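Local coordinates for hypothetical protein PA2201 (Pseudomonas aeruginosa, PDB 2FEF), which is of unknown function but probably acts as a PoNi-type immunity protein against a PoNe-type DNase toxin, at residues K89-G94 and W256-S261; A28-I33 and H279-L284; P17-L22 and E44-L49; N82-L87 and Y146-Q151. All blocks are in the same frame, centred on the assembly; numbering follows the deposited sequence. Where two conformers were deposited one is given.

Contact 1: residues K89-G94 and W256-S261; sequences KAIDRG and WAMEVS
The last turn of helix 66-93 meets the turn that leads into helix 258-267, where I91 and D92 hold W256. W256 NE1 donates to D92 OD1 at 2.8 Å, with an N-H...O angle of 158°. The acceptor lies at the ring edge, in the plane of the indole. The N-H reaches OD1 nearly head-on from beyond its C-O bond, and the carboxylate is turned 50° from the ring. OD2 of the same aspartate forms a salt bridge with R31, so both carboxylate oxygens are engaged.

I91 covers one face of the indole. Its CG2 branch, anti to the backbone N, sits 3.9 Å from the centroid of the W256 five-membered ring and makes a CH-pi contact. The other branch points on to selenomethionine M258, with I91 CD1 4.0 Å from M258 CE. I91 and M258 both also touch M155 of helix 146-158.

All four touching residues are buried. Helix 66-93 ends just after them in a Schellman motif with G94 at positive phi. On the other side, an inverse gamma turn centred on A257, the N-cap residue, comes just before helix 258-267. The arrangement is a helix C-terminus packed against a helix N-terminus in an all-alpha fold.

Contact 2: residues A28-I33 and H279-L284; sequences APRRNI and HYLGDL
R30 and D283 form a bidentate, side-on salt bridge. It joins the loop between helices 12-20 and 35-54 to the first turn of helix 282-292 in this all-alpha fold. R30 NE donates to D283 OD1 at 2.8 Å, and the bond is almost straight at 178°. R30 NH1 donates to D283 OD2 at 2.7 Å, on the syn lone pair of that oxygen. The guanidinium and carboxylate planes are only 20° apart, so the two groups meet edge to edge.

Two leucine methyls complete the first shell. L281 CD2 lies 3.7 Å from R30 CD, and L284 CD2 is 3.7 Å from R30 NH1.

The arginine chain is extended from CG to NE and brings the head across to the aspartate. D283 CG lies between its own backbone N and carbonyl carbon (chi1 81°), which turns the carboxylate toward the arginine. D283 is in the first turn of its helix, where the helix dipole would probably favour a negative charge.

Further N-H groups of R30 are used: NH1 also bonds to L95 O, and NH2 to I91 O, which fixes the rotation of the guanidinium. Farther out, R30 and L281 both pack on W256, and R30 and L284 on L100 of helix 97-127. The backbone of the N-cap residue is held as well, by a hydrogen bond between S261 OG and L281 N.

Contact 3: residues P17-L22 and E44-L49; sequences PLWRNL and ELIAAL
R20 NH2 is held by a salt bridge to D50 OD2, one residue beyond segment 44-49, and on the way it passes 3.4 Å from I46 CG2. The contact belongs to the N-terminal helical pair, in which the end of helix 12-20 runs roughly antiparallel to the middle of helix 35-54. The two backbones come close here: the CA atoms of R20 and I46 are 6.6 Å apart.

The R20 chain leaves with CG anti to the backbone N and then bends at chi3 (-75°). The bend turns the guanidinium along helix 35-54, and the head crosses the I46 side chain at a slant. This is plain van der Waals contact of the guanidinium with a methyl; the charge is answered by D50.

I46 enters between R20 and W19 and uses its two branches separately. CG2 takes the arginine, with R20 NE 3.7 Å from I46 CG2. The other methyl, I46 CD1, reaches W19 CB at 3.7 Å and lies near the plane of the indole at its edge. L16, one turn earlier on helix 12-20, packs on both I46 and L49.

The indole of W19 is buried. It also touches L86 of helix 66-93 and I103 of helix 97-127. Another face of helix 35-54 meets other copies of the protein, where E44 forms a salt bridge with R43 of the second subunit. Within the pair, the far end of the indole reaches the next turn, with W19 CZ3 4.2 Å from L49 CD1.

Contact 4: residues N82-L87 and Y146-Q151; sequences NASTLL and YPFALQ
Segments 82-87 and 146-151 are both helical; their axes come within 11.0 Å of each other and cross at 60°, with S84 and F148 nearest at the CA atoms.

The carboxamide of Q151 clamps S84 with two hydrogen bonds. Q151 NE2 donates to the backbone S84 O at 2.8 Å, and the angle at the hydrogen is 168°. This acceptor lies in the amide plane. S84 OG donates to Q151 OE1 at 2.8 Å, from a position tilted out of that plane. One serine thus serves both ends of the amide and sets which way round it lies. Q151 CG is anti to the backbone N and the chain stays extended beyond it, which carries the amide across to the other helix.

The clamp has apolar flanks. S84 CB meets the edge of the F148 ring, 3.6 Å from F148 CD1. L87 CD2 packs 3.9 Å from Q151 CD.

Second partners lie outside: W111 NE1 bonds to S84 OG, and Q151 NE2 also bonds to A252 O. The site is buried near the centre of the chain. Helix 97-127 packs beside it through T107 and W111, and helix 35-54 touches segment 82-87 through L45 and W42.

From the N terminus, contact 3 closes first, pairing helix 12-20 with helix 35-54. Contact 2 opens at 28-33, before that loop has closed, so the two cross. Helix 66-93 then supplies the first segments of contact 4 and contact 1 in turn. Contact 4 closes at 146-151 and contact 1 at 256-261, so these two also cross. Both lie within the long loop that contact 2 finally closes at 279-284. Contacts 1 and 2 touch, with centres 6 Å apart, and join the 28-33 loop and the end of helix 66-93 to the C-terminal part. Contacts 3 and 4 meet through W19, L45 and L86.

Contact 1: residues K89-G94 and W256-S261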
loop_
_atom_site.group_PDB
_atom_site.type_symbol
_atom_site.label_atom_id
_atom_site.label_comp_id
_atom_site.label_asym_id
_atom_site.label_seq_id
_atom_site.Cartn_x
_atom_site.Cartn_y
_atom_site.Cartn_z
ATOM N N LYS B 89 -0.598 -17.741 3.989
ATOM C CA LYS B 89 -1.890 -17.450 4.596
ATOM C C LYS B 89 -2.979 -18.436 4.143
ATOM O O LYS B 89 -3.855 -18.835 4.925
ATOM C CB LYS B 89 -2.286 -16.024 4.222
ATOM C CG LYS B 89 -1.351 -14.999 4.860
ATOM C CD LYS B 89 -1.643 -14.855 6.363
ATOM C CE LYS B 89 -0.473 -14.161 7.043
ATOM N NZ LYS B 89 -0.746 -14.120 8.518
ATOM N N ALA B 90 -2.941 -18.817 2.864
ATOM C CA ALA B 90 -3.928 -19.759 2.336
ATOM C C ALA B 90 -3.771 -21.166 2.986
ATOM O O ALA B 90 -4.754 -21.844 3.271
ATOM C CB ALA B 90 -3.777 -19.841 0.826
ATOM N N ILE B 91 -2.539 -21.595 3.210
ATOM C CA ILE B 91 -2.277 -22.826 3.976
ATOM C C ILE B 91 -2.882 -22.746 5.400
ATOM O O ILE B 91 -3.652 -23.649 5.849
ATOM C CB ILE B 91 -0.738 -23.150 4.082
ATOM C CG1 ILE B 91 -0.125 -23.299 2.670
ATOM C CG2 ILE B 91 -0.563 -24.495 4.915
ATOM C CD1 ILE B 91 1.401 -23.328 2.651
ATOM N N ASP B 92 -2.551 -21.672 6.118
ATOM C CA ASP B 92 -3.160 -21.435 7.463
ATOM C C ASP B 92 -4.690 -21.544 7.448
ATOM O O ASP B 92 -5.306 -22.146 8.341
ATOM C CB ASP B 92 -2.820 -20.024 7.953
ATOM C CG ASP B 92 -1.410 -19.888 8.522
ATOM O OD1 ASP B 92 -0.683 -20.895 8.646
ATOM O OD2 ASP B 92 -1.021 -18.713 8.815
ATOM N N ARG B 93 -5.300 -20.976 6.403
ATOM C CA ARG B 93 -6.753 -20.833 6.333
ATOM C C ARG B 93 -7.463 -22.160 6.080
ATOM O O ARG B 93 -8.675 -22.258 6.280
ATOM C CB ARG B 93 -7.154 -19.835 5.232
ATOM C CG ARG B 93 -8.679 -19.568 5.166
ATOM C CD ARG B 93 -9.196 -18.966 6.467
ATOM N NE ARG B 93 -10.659 -18.789 6.454
ATOM C CZ ARG B 93 -11.543 -19.767 6.631
ATOM N NH1 ARG B 93 -11.129 -21.020 6.870
ATOM N NH2 ARG B 93 -12.856 -19.483 6.582
ATOM N N GLY B 94 -6.726 -23.162 5.607
ATOM C CA GLY B 94 -7.332 -24.476 5.340
ATOM C C GLY B 94 -7.770 -24.660 3.893
ATOM O O GLY B 94 -8.492 -25.607 3.595
ATOM N N TRP B 256 4.693 -24.154 9.661
ATOM C CA TRP B 256 4.599 -25.450 8.990
ATOM C C TRP B 256 5.911 -26.167 8.766
ATOM O O TRP B 256 6.833 -25.621 8.194
ATOM C CB TRP B 256 3.857 -25.277 7.645
ATOM C CG TRP B 256 2.507 -24.699 7.920
ATOM C CD1 TRP B 256 2.077 -23.428 7.646
ATOM C CD2 TRP B 256 1.445 -25.353 8.597
ATOM N NE1 TRP B 256 0.803 -23.258 8.120
ATOM C CE2 TRP B 256 0.382 -24.429 8.699
ATOM C CE3 TRP B 256 1.292 -26.640 9.144
ATOM C CZ2 TRP B 256 -0.825 -24.740 9.313
ATOM C CZ3 TRP B 256 0.090 -26.953 9.764
ATOM C CH2 TRP B 256 -0.956 -26.010 9.841
ATOM N N ALA B 257 5.958 -27.432 9.182
ATOM C CA ALA B 257 7.065 -28.307 8.835
ATOM C C ALA B 257 6.924 -28.766 7.397
ATOM O O ALA B 257 6.662 -29.936 7.131
ATOM C CB ALA B 257 7.091 -29.547 9.786
HETATM N N MSE B 258 7.151 -27.840 6.470
HETATM C CA MSE B 258 7.009 -28.073 5.022
HETATM C C MSE B 258 8.039 -29.048 4.533
HETATM O O MSE B 258 7.770 -29.818 3.615
HETATM C CB MSE B 258 7.329 -26.749 4.304
HETATM C CG MSE B 258 6.280 -25.787 4.540
HETATM SE SE MSE B 258 6.742 -24.172 3.509
HETATM C CE MSE B 258 5.120 -23.286 4.040
ATOM N N GLU B 259 9.230 -28.998 5.137
ATOM C CA GLU B 259 10.303 -29.901 4.749
ATOM C C GLU B 259 9.961 -31.374 5.079
ATOM O O GLU B 259 10.090 -32.240 4.219
ATOM C CB GLU B 259 11.666 -29.475 5.318
ATOM C CG GLU B 259 12.016 -29.720 6.814
ATOM C CD GLU B 259 11.192 -28.938 7.808
ATOM O OE1 GLU B 259 9.946 -29.079 7.783
ATOM O OE2 GLU B 259 11.760 -28.268 8.697
ATOM N N VAL B 260 9.527 -31.623 6.303
ATOM C CA VAL B 260 9.140 -32.994 6.736
ATOM C C VAL B 260 7.961 -33.506 5.888
ATOM O O VAL B 260 7.951 -34.661 5.428
ATOM C CB VAL B 260 8.786 -33.047 8.243
ATOM C CG1 VAL B 260 8.445 -34.494 8.705
ATOM C CG2 VAL B 260 9.923 -32.500 9.080
ATOM N N SER B 261 6.960 -32.652 5.699
ATOM C CA SER B 261 5.797 -33.047 4.892
ATOM C C SER B 261 6.213 -33.376 3.451
ATOM O O SER B 261 5.793 -34.413 2.917
ATOM C CB SER B 261 4.700 -31.971 4.941
ATOM O OG SER B 261 4.497 -31.550 6.305
#

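Contact 2: residues A28-I33 and H279-L284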
loop_
_atom_site.group_PDB
_atom_site.type_symbol
_atom_site.label_atom_id
_atom_site.label_comp_id
_atom_site.label_asym_id
_atom_site.label_seq_id
_atom_site.Cartn_x
_atom_site.Cartn_y
_atom_site.Cartn_z
ATOM N N ALA B 28 -12.179 -25.522 7.203
ATOM C CA ALA B 28 -11.648 -25.217 8.537
ATOM C C ALA B 28 -10.144 -24.868 8.492
ATOM O O ALA B 28 -9.375 -25.518 7.794
ATOM C CB ALA B 28 -11.876 -26.398 9.458
ATOM N N PRO B 29 -9.714 -23.863 9.258
ATOM C CA PRO B 29 -8.256 -23.620 9.271
ATOM C C PRO B 29 -7.414 -24.840 9.692
ATOM O O PRO B 29 -7.874 -25.694 10.469
ATOM C CB PRO B 29 -8.103 -22.488 10.294
ATOM C CG PRO B 29 -9.431 -21.721 10.164
ATOM C CD PRO B 29 -10.432 -22.875 10.089
ATOM N N ARG B 30 -6.173 -24.867 9.229
ATOM C CA ARG B 30 -5.237 -25.951 9.550
ATOM C C ARG B 30 -4.618 -25.856 10.958
ATOM O O ARG B 30 -4.065 -26.844 11.481
ATOM C CB ARG B 30 -4.138 -26.038 8.482
ATOM C CG ARG B 30 -4.592 -26.729 7.217
ATOM C CD ARG B 30 -3.415 -26.977 6.257
ATOM N NE ARG B 30 -3.896 -27.649 5.047
ATOM C CZ ARG B 30 -4.378 -27.029 3.974
ATOM N NH1 ARG B 30 -4.821 -27.765 2.959
ATOM N NH2 ARG B 30 -4.447 -25.689 3.923
ATOM N N ARG B 31 -4.731 -24.677 11.559
ATOM C CA ARG B 31 -4.280 -24.426 12.924
ATOM C C ARG B 31 -5.171 -23.348 13.499
ATOM O O ARG B 31 -5.957 -22.741 12.764
ATOM C CB ARG B 31 -2.805 -23.973 12.938
ATOM C CG ARG B 31 -2.530 -22.638 12.274
ATOM C CD ARG B 31 -1.027 -22.371 12.149
ATOM N NE ARG B 31 -0.756 -21.024 11.601
ATOM C CZ ARG B 31 -0.627 -19.914 12.318
ATOM N NH1 ARG B 31 -0.712 -19.937 13.650
ATOM N NH2 ARG B 31 -0.412 -18.746 11.684
ATOM N N ASN B 32 -5.059 -23.099 14.808
ATOM C CA ASN B 32 -5.856 -22.068 15.474
ATOM C C ASN B 32 -5.434 -20.690 15.001
ATOM O O ASN B 32 -4.277 -20.290 15.173
ATOM C CB ASN B 32 -5.733 -22.140 17.009
ATOM C CG ASN B 32 -6.610 -21.105 17.717
ATOM O OD1 ASN B 32 -7.821 -21.075 17.530
ATOM N ND2 ASN B 32 -5.991 -20.247 18.519
ATOM N N ILE B 33 -6.348 -19.971 14.376
ATOM C CA ILE B 33 -6.034 -18.612 13.894
ATOM C C ILE B 33 -7.173 -17.690 14.279
ATOM O O ILE B 33 -8.254 -18.158 14.642
ATOM C CB ILE B 33 -5.808 -18.579 12.366
ATOM C CG1 ILE B 33 -7.082 -18.989 11.617
ATOM C CG2 ILE B 33 -4.574 -19.411 11.988
ATOM C CD1 ILE B 33 -7.024 -18.731 10.132
ATOM N N HIS B 279 2.064 -29.414 13.237
ATOM C CA HIS B 279 2.895 -28.703 12.251
ATOM C C HIS B 279 3.069 -29.484 10.943
ATOM O O HIS B 279 3.653 -28.977 9.997
ATOM C CB HIS B 279 4.259 -28.365 12.869
ATOM C CG HIS B 279 4.155 -27.596 14.162
ATOM N ND1 HIS B 279 4.089 -26.215 14.217
ATOM C CD2 HIS B 279 4.047 -28.026 15.440
ATOM C CE1 HIS B 279 3.968 -25.835 15.477
ATOM N NE2 HIS B 279 3.955 -26.911 16.238
ATOM N N TYR B 280 2.565 -30.716 10.889
ATOM C CA TYR B 280 2.728 -31.579 9.723
ATOM C C TYR B 280 1.540 -31.401 8.773
ATOM O O TYR B 280 0.371 -31.378 9.193
ATOM C CB TYR B 280 2.786 -33.071 10.194
ATOM C CG TYR B 280 3.134 -34.064 9.105
ATOM C CD1 TYR B 280 4.443 -34.178 8.630
ATOM C CD2 TYR B 280 2.154 -34.909 8.559
ATOM C CE1 TYR B 280 4.764 -35.077 7.625
ATOM C CE2 TYR B 280 2.467 -35.826 7.563
ATOM C CZ TYR B 280 3.786 -35.915 7.104
ATOM O OH TYR B 280 4.097 -36.820 6.106
ATOM N N LEU B 281 1.804 -31.370 7.480
ATOM C CA LEU B 281 0.719 -31.134 6.511
ATOM C C LEU B 281 0.241 -32.433 5.871
ATOM O O LEU B 281 0.322 -32.609 4.642
ATOM C CB LEU B 281 1.218 -30.134 5.438
ATOM C CG LEU B 281 1.439 -28.728 6.024
ATOM C CD1 LEU B 281 2.427 -27.932 5.128
ATOM C CD2 LEU B 281 0.097 -28.022 6.150
ATOM N N GLY B 282 -0.296 -33.326 6.704
ATOM C CA GLY B 282 -0.792 -34.624 6.235
ATOM C C GLY B 282 -1.784 -34.543 5.090
ATOM O O GLY B 282 -1.717 -35.354 4.177
ATOM N N ASP B 283 -2.690 -33.559 5.112
ATOM C CA ASP B 283 -3.721 -33.481 4.046
ATOM C C ASP B 283 -3.107 -33.152 2.697
ATOM O O ASP B 283 -3.639 -33.521 1.644
ATOM C CB ASP B 283 -4.877 -32.506 4.387
ATOM C CG ASP B 283 -4.524 -31.038 4.113
ATOM O OD1 ASP B 283 -3.785 -30.434 4.928
ATOM O OD2 ASP B 283 -5.006 -30.488 3.088
ATOM N N LEU B 284 -1.970 -32.447 2.728
ATOM C CA LEU B 284 -1.276 -32.126 1.498
ATOM C C LEU B 284 -0.411 -33.265 1.017
ATOM O O LEU B 284 -0.294 -33.480 -0.203
ATOM C CB LEU B 284 -0.449 -30.831 1.629
ATOM C CG LEU B 284 -1.303 -29.586 1.877
ATOM C CD1 LEU B 284 -0.430 -28.313 1.860
ATOM C CD2 LEU B 284 -2.414 -29.472 0.780
#

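Contact 3: residues P17-L22 and E44-L49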
loop_
_atom_site.group_PDB
_atom_site.type_symbol
_atom_site.label_atom_id
_atom_site.label_comp_id
_atom_site.label_asym_id
_atom_site.label_seq_id
_atom_site.Cartn_x
_atom_site.Cartn_y
_atom_site.Cartn_z
ATOM N N PRO B 17 -8.794 -12.000 -9.259
ATOM C CA PRO B 17 -10.199 -12.107 -8.871
ATOM C C PRO B 17 -10.592 -13.468 -8.313
ATOM O O PRO B 17 -11.503 -13.549 -7.479
ATOM C CB PRO B 17 -10.941 -11.863 -10.192
ATOM C CG PRO B 17 -9.978 -10.996 -10.965
ATOM C CD PRO B 17 -8.660 -11.604 -10.667
ATOM N N LEU B 18 -9.928 -14.524 -8.779
ATOM C CA LEU B 18 -10.165 -15.872 -8.263
ATOM C C LEU B 18 -9.666 -15.969 -6.827
ATOM O O LEU B 18 -10.363 -16.464 -5.944
ATOM C CB LEU B 18 -9.470 -16.900 -9.158
ATOM C CG LEU B 18 -10.045 -17.039 -10.580
ATOM C CD1 LEU B 18 -9.704 -15.807 -11.391
ATOM C CD2 LEU B 18 -9.503 -18.270 -11.291
ATOM N N TRP B 19 -8.460 -15.482 -6.582
ATOM C CA TRP B 19 -7.892 -15.495 -5.227
ATOM C C TRP B 19 -8.691 -14.683 -4.219
ATOM O O TRP B 19 -8.919 -15.108 -3.072
ATOM C CB TRP B 19 -6.472 -14.953 -5.240
ATOM C CG TRP B 19 -5.503 -15.789 -6.014
ATOM C CD1 TRP B 19 -5.690 -17.058 -6.485
ATOM C CD2 TRP B 19 -4.184 -15.406 -6.384
ATOM N NE1 TRP B 19 -4.558 -17.487 -7.141
ATOM C CE2 TRP B 19 -3.621 -16.485 -7.098
ATOM C CE3 TRP B 19 -3.429 -14.238 -6.202
ATOM C CZ2 TRP B 19 -2.332 -16.453 -7.601
ATOM C CZ3 TRP B 19 -2.124 -14.193 -6.730
ATOM C CH2 TRP B 19 -1.601 -15.300 -7.422
ATOM N N ARG B 20 -9.082 -13.487 -4.644
ATOM C CA ARG B 20 -9.846 -12.573 -3.807
ATOM C C ARG B 20 -11.061 -13.311 -3.270
ATOM O O ARG B 20 -11.409 -13.163 -2.077
ATOM C CB ARG B 20 -10.203 -11.321 -4.630
ATOM C CG ARG B 20 -10.987 -10.289 -3.930
ATOM C CD ARG B 20 -11.206 -9.086 -4.818
ATOM N NE ARG B 20 -9.981 -8.310 -4.918
ATOM C CZ ARG B 20 -9.260 -8.167 -6.025
ATOM N NH1 ARG B 20 -9.663 -8.714 -7.181
ATOM N NH2 ARG B 20 -8.159 -7.423 -5.983
ATOM N N ASN B 21 -11.668 -14.156 -4.116
ATOM C CA ASN B 21 -12.842 -14.981 -3.752
ATOM C C ASN B 21 -12.602 -16.174 -2.802
ATOM O O ASN B 21 -13.561 -16.797 -2.333
ATOM C CB ASN B 21 -13.539 -15.528 -5.012
ATOM C CG ASN B 21 -14.699 -14.648 -5.512
ATOM O OD1 ASN B 21 -15.219 -13.778 -4.806
ATOM N ND2 ASN B 21 -15.113 -14.898 -6.754
ATOM N N LEU B 22 -11.340 -16.518 -2.548
ATOM C CA LEU B 22 -11.000 -17.700 -1.725
ATOM C C LEU B 22 -11.225 -17.451 -0.238
ATOM O O LEU B 22 -11.335 -18.405 0.537
ATOM C CB LEU B 22 -9.541 -18.147 -1.976
ATOM C CG LEU B 22 -9.151 -18.670 -3.371
ATOM C CD1 LEU B 22 -7.650 -18.983 -3.455
ATOM C CD2 LEU B 22 -9.966 -19.868 -3.797
ATOM N N GLU B 44 -5.134 -7.326 2.629
ATOM C CA GLU B 44 -3.892 -6.538 2.449
ATOM C C GLU B 44 -2.963 -7.097 1.384
ATOM O O GLU B 44 -2.398 -6.342 0.578
ATOM C CB GLU B 44 -3.113 -6.414 3.768
ATOM C CG GLU B 44 -3.764 -5.503 4.792
ATOM C CD GLU B 44 -3.111 -5.650 6.186
ATOM O OE1 GLU B 44 -2.208 -6.519 6.373
ATOM O OE2 GLU B 44 -3.541 -4.946 7.093
ATOM N N LEU B 45 -2.766 -8.406 1.387
ATOM C CA LEU B 45 -1.849 -9.045 0.412
ATOM C C LEU B 45 -2.440 -8.993 -0.979
ATOM O O LEU B 45 -1.746 -8.725 -1.964
ATOM C CB LEU B 45 -1.569 -10.510 0.810
ATOM C CG LEU B 45 -0.624 -10.631 2.022
ATOM C CD1 LEU B 45 -0.837 -12.013 2.665
ATOM C CD2 LEU B 45 0.825 -10.429 1.564
ATOM N N ILE B 46 -3.737 -9.241 -1.064
ATOM C CA ILE B 46 -4.428 -9.162 -2.354
ATOM C C ILE B 46 -4.356 -7.708 -2.904
ATOM O O ILE B 46 -4.095 -7.507 -4.100
ATOM C CB ILE B 46 -5.875 -9.606 -2.192
ATOM C CG1 ILE B 46 -5.950 -11.133 -1.919
ATOM C CG2 ILE B 46 -6.704 -9.231 -3.448
ATOM C CD1 ILE B 46 -5.786 -12.021 -3.171
ATOM N N ALA B 47 -4.619 -6.724 -2.044
ATOM C CA ALA B 47 -4.513 -5.290 -2.431
ATOM C C ALA B 47 -3.099 -4.918 -2.891
ATOM O O ALA B 47 -2.942 -4.182 -3.862
ATOM C CB ALA B 47 -4.975 -4.356 -1.289
ATOM N N ALA B 48 -2.080 -5.439 -2.219
ATOM C CA ALA B 48 -0.672 -5.186 -2.607
ATOM C C ALA B 48 -0.372 -5.770 -4.009
ATOM O O ALA B 48 0.268 -5.153 -4.852
ATOM C CB ALA B 48 0.276 -5.803 -1.553
ATOM N N LEU B 49 -0.813 -6.990 -4.236
ATOM C CA LEU B 49 -0.599 -7.653 -5.522
ATOM C C LEU B 49 -1.465 -7.018 -6.584
ATOM O O LEU B 49 -1.052 -6.916 -7.731
ATOM C CB LEU B 49 -0.911 -9.163 -5.411
ATOM C CG LEU B 49 0.104 -9.973 -4.596
ATOM C CD1 LEU B 49 -0.482 -11.282 -4.139
ATOM C CD2 LEU B 49 1.345 -10.234 -5.423
#

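Contact 4: residues N82-L87 and Y146-Q151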
loop_
_atom_site.group_PDB
_atom_site.type_symbol
_atom_site.label_atom_id
_atom_site.label_comp_id
_atom_site.label_asym_id
_atom_site.label_seq_id
_atom_site.Cartn_x
_atom_site.Cartn_y
_atom_site.Cartn_z
ATOM N N ASN B 82 5.287 -11.269 -1.702
ATOM C CA ASN B 82 3.879 -11.129 -1.309
ATOM C C ASN B 82 3.044 -12.317 -1.758
ATOM O O ASN B 82 2.098 -12.746 -1.053
ATOM C CB ASN B 82 3.284 -9.837 -1.913
ATOM C CG ASN B 82 3.914 -8.549 -1.353
ATOM O OD1 ASN B 82 4.566 -8.515 -0.277
ATOM N ND2 ASN B 82 3.719 -7.469 -2.100
ATOM N N ALA B 83 3.363 -12.850 -2.940
ATOM C CA ALA B 83 2.690 -14.077 -3.396
ATOM C C ALA B 83 3.068 -15.267 -2.526
ATOM O O ALA B 83 2.221 -16.101 -2.240
ATOM C CB ALA B 83 2.982 -14.387 -4.893
ATOM N N SER B 84 4.322 -15.368 -2.112
ATOM C CA SER B 84 4.693 -16.412 -1.119
ATOM C C SER B 84 3.908 -16.278 0.219
ATOM O O SER B 84 3.521 -17.277 0.803
ATOM C CB SER B 84 6.209 -16.380 -0.844
ATOM O OG SER B 84 6.905 -16.983 -1.936
ATOM N N THR B 85 3.737 -15.045 0.705
ATOM C CA THR B 85 2.979 -14.803 1.949
ATOM C C THR B 85 1.525 -15.133 1.723
ATOM O O THR B 85 0.905 -15.770 2.550
ATOM C CB THR B 85 3.198 -13.376 2.493
ATOM O OG1 THR B 85 4.607 -13.105 2.505
ATOM C CG2 THR B 85 2.645 -13.253 3.892
ATOM N N LEU B 86 0.991 -14.776 0.565
ATOM C CA LEU B 86 -0.387 -15.166 0.242
ATOM C C LEU B 86 -0.540 -16.677 0.325
ATOM O O LEU B 86 -1.514 -17.183 0.899
ATOM C CB LEU B 86 -0.771 -14.670 -1.169
ATOM C CG LEU B 86 -2.291 -14.686 -1.400
ATOM C CD1 LEU B 86 -3.013 -13.547 -0.698
ATOM C CD2 LEU B 86 -2.605 -14.655 -2.920
ATOM N N LEU B 87 0.423 -17.407 -0.256
ATOM C CA LEU B 87 0.360 -18.882 -0.223
ATOM C C LEU B 87 0.341 -19.375 1.231
ATOM O O LEU B 87 -0.497 -20.184 1.611
ATOM C CB LEU B 87 1.544 -19.490 -1.008
ATOM C CG LEU B 87 1.586 -21.041 -1.008
ATOM C CD1 LEU B 87 0.312 -21.628 -1.483
ATOM C CD2 LEU B 87 2.746 -21.476 -1.899
ATOM N N TYR B 146 16.312 -17.868 2.901
ATOM C CA TYR B 146 16.148 -19.333 2.791
ATOM C C TYR B 146 14.686 -19.812 2.892
ATOM O O TYR B 146 14.299 -20.672 2.127
ATOM C CB TYR B 146 16.977 -20.051 3.859
ATOM C CG TYR B 146 17.105 -21.552 3.677
ATOM C CD1 TYR B 146 18.130 -22.095 2.874
ATOM C CD2 TYR B 146 16.257 -22.445 4.360
ATOM C CE1 TYR B 146 18.284 -23.474 2.723
ATOM C CE2 TYR B 146 16.400 -23.821 4.202
ATOM C CZ TYR B 146 17.410 -24.332 3.406
ATOM O OH TYR B 146 17.546 -25.692 3.261
ATOM N N PRO B 147 13.885 -19.272 3.833
ATOM C CA PRO B 147 12.498 -19.781 3.900
ATOM C C PRO B 147 11.716 -19.648 2.577
ATOM O O PRO B 147 10.852 -20.437 2.338
ATOM C CB PRO B 147 11.847 -18.907 4.963
ATOM C CG PRO B 147 12.998 -18.487 5.870
ATOM C CD PRO B 147 14.129 -18.243 4.864
ATOM N N PHE B 148 11.972 -18.624 1.752
ATOM C CA PHE B 148 11.256 -18.568 0.452
ATOM C C PHE B 148 11.698 -19.681 -0.466
ATOM O O PHE B 148 10.904 -20.174 -1.295
ATOM C CB PHE B 148 11.505 -17.211 -0.279
ATOM C CG PHE B 148 10.935 -16.034 0.449
ATOM C CD1 PHE B 148 9.575 -15.768 0.408
ATOM C CD2 PHE B 148 11.781 -15.155 1.150
ATOM C CE1 PHE B 148 9.025 -14.644 1.080
ATOM C CE2 PHE B 148 11.253 -13.997 1.826
ATOM C CZ PHE B 148 9.876 -13.762 1.795
ATOM N N ALA B 149 12.983 -20.058 -0.382
ATOM C CA ALA B 149 13.475 -21.158 -1.240
ATOM C C ALA B 149 12.885 -22.493 -0.720
ATOM O O ALA B 149 12.461 -23.357 -1.506
ATOM C CB ALA B 149 14.999 -21.207 -1.258
ATOM N N LEU B 150 12.845 -22.638 0.601
ATOM C CA LEU B 150 12.211 -23.817 1.237
ATOM C C LEU B 150 10.760 -23.915 0.757
ATOM O O LEU B 150 10.324 -24.985 0.328
ATOM C CB LEU B 150 12.245 -23.703 2.783
ATOM C CG LEU B 150 11.435 -24.786 3.533
ATOM C CD1 LEU B 150 12.017 -26.159 3.195
ATOM C CD2 LEU B 150 11.526 -24.474 5.012
ATOM N N GLN B 151 10.014 -22.800 0.833
ATOM C CA GLN B 151 8.613 -22.807 0.395
ATOM C C GLN B 151 8.501 -23.222 -1.089
ATOM O O GLN B 151 7.654 -24.035 -1.459
ATOM C CB GLN B 151 7.967 -21.403 0.547
ATOM C CG GLN B 151 6.439 -21.466 0.260
ATOM C CD GLN B 151 5.829 -20.116 -0.012
ATOM O OE1 GLN B 151 6.038 -19.537 -1.086
ATOM N NE2 GLN B 151 5.045 -19.615 0.946
#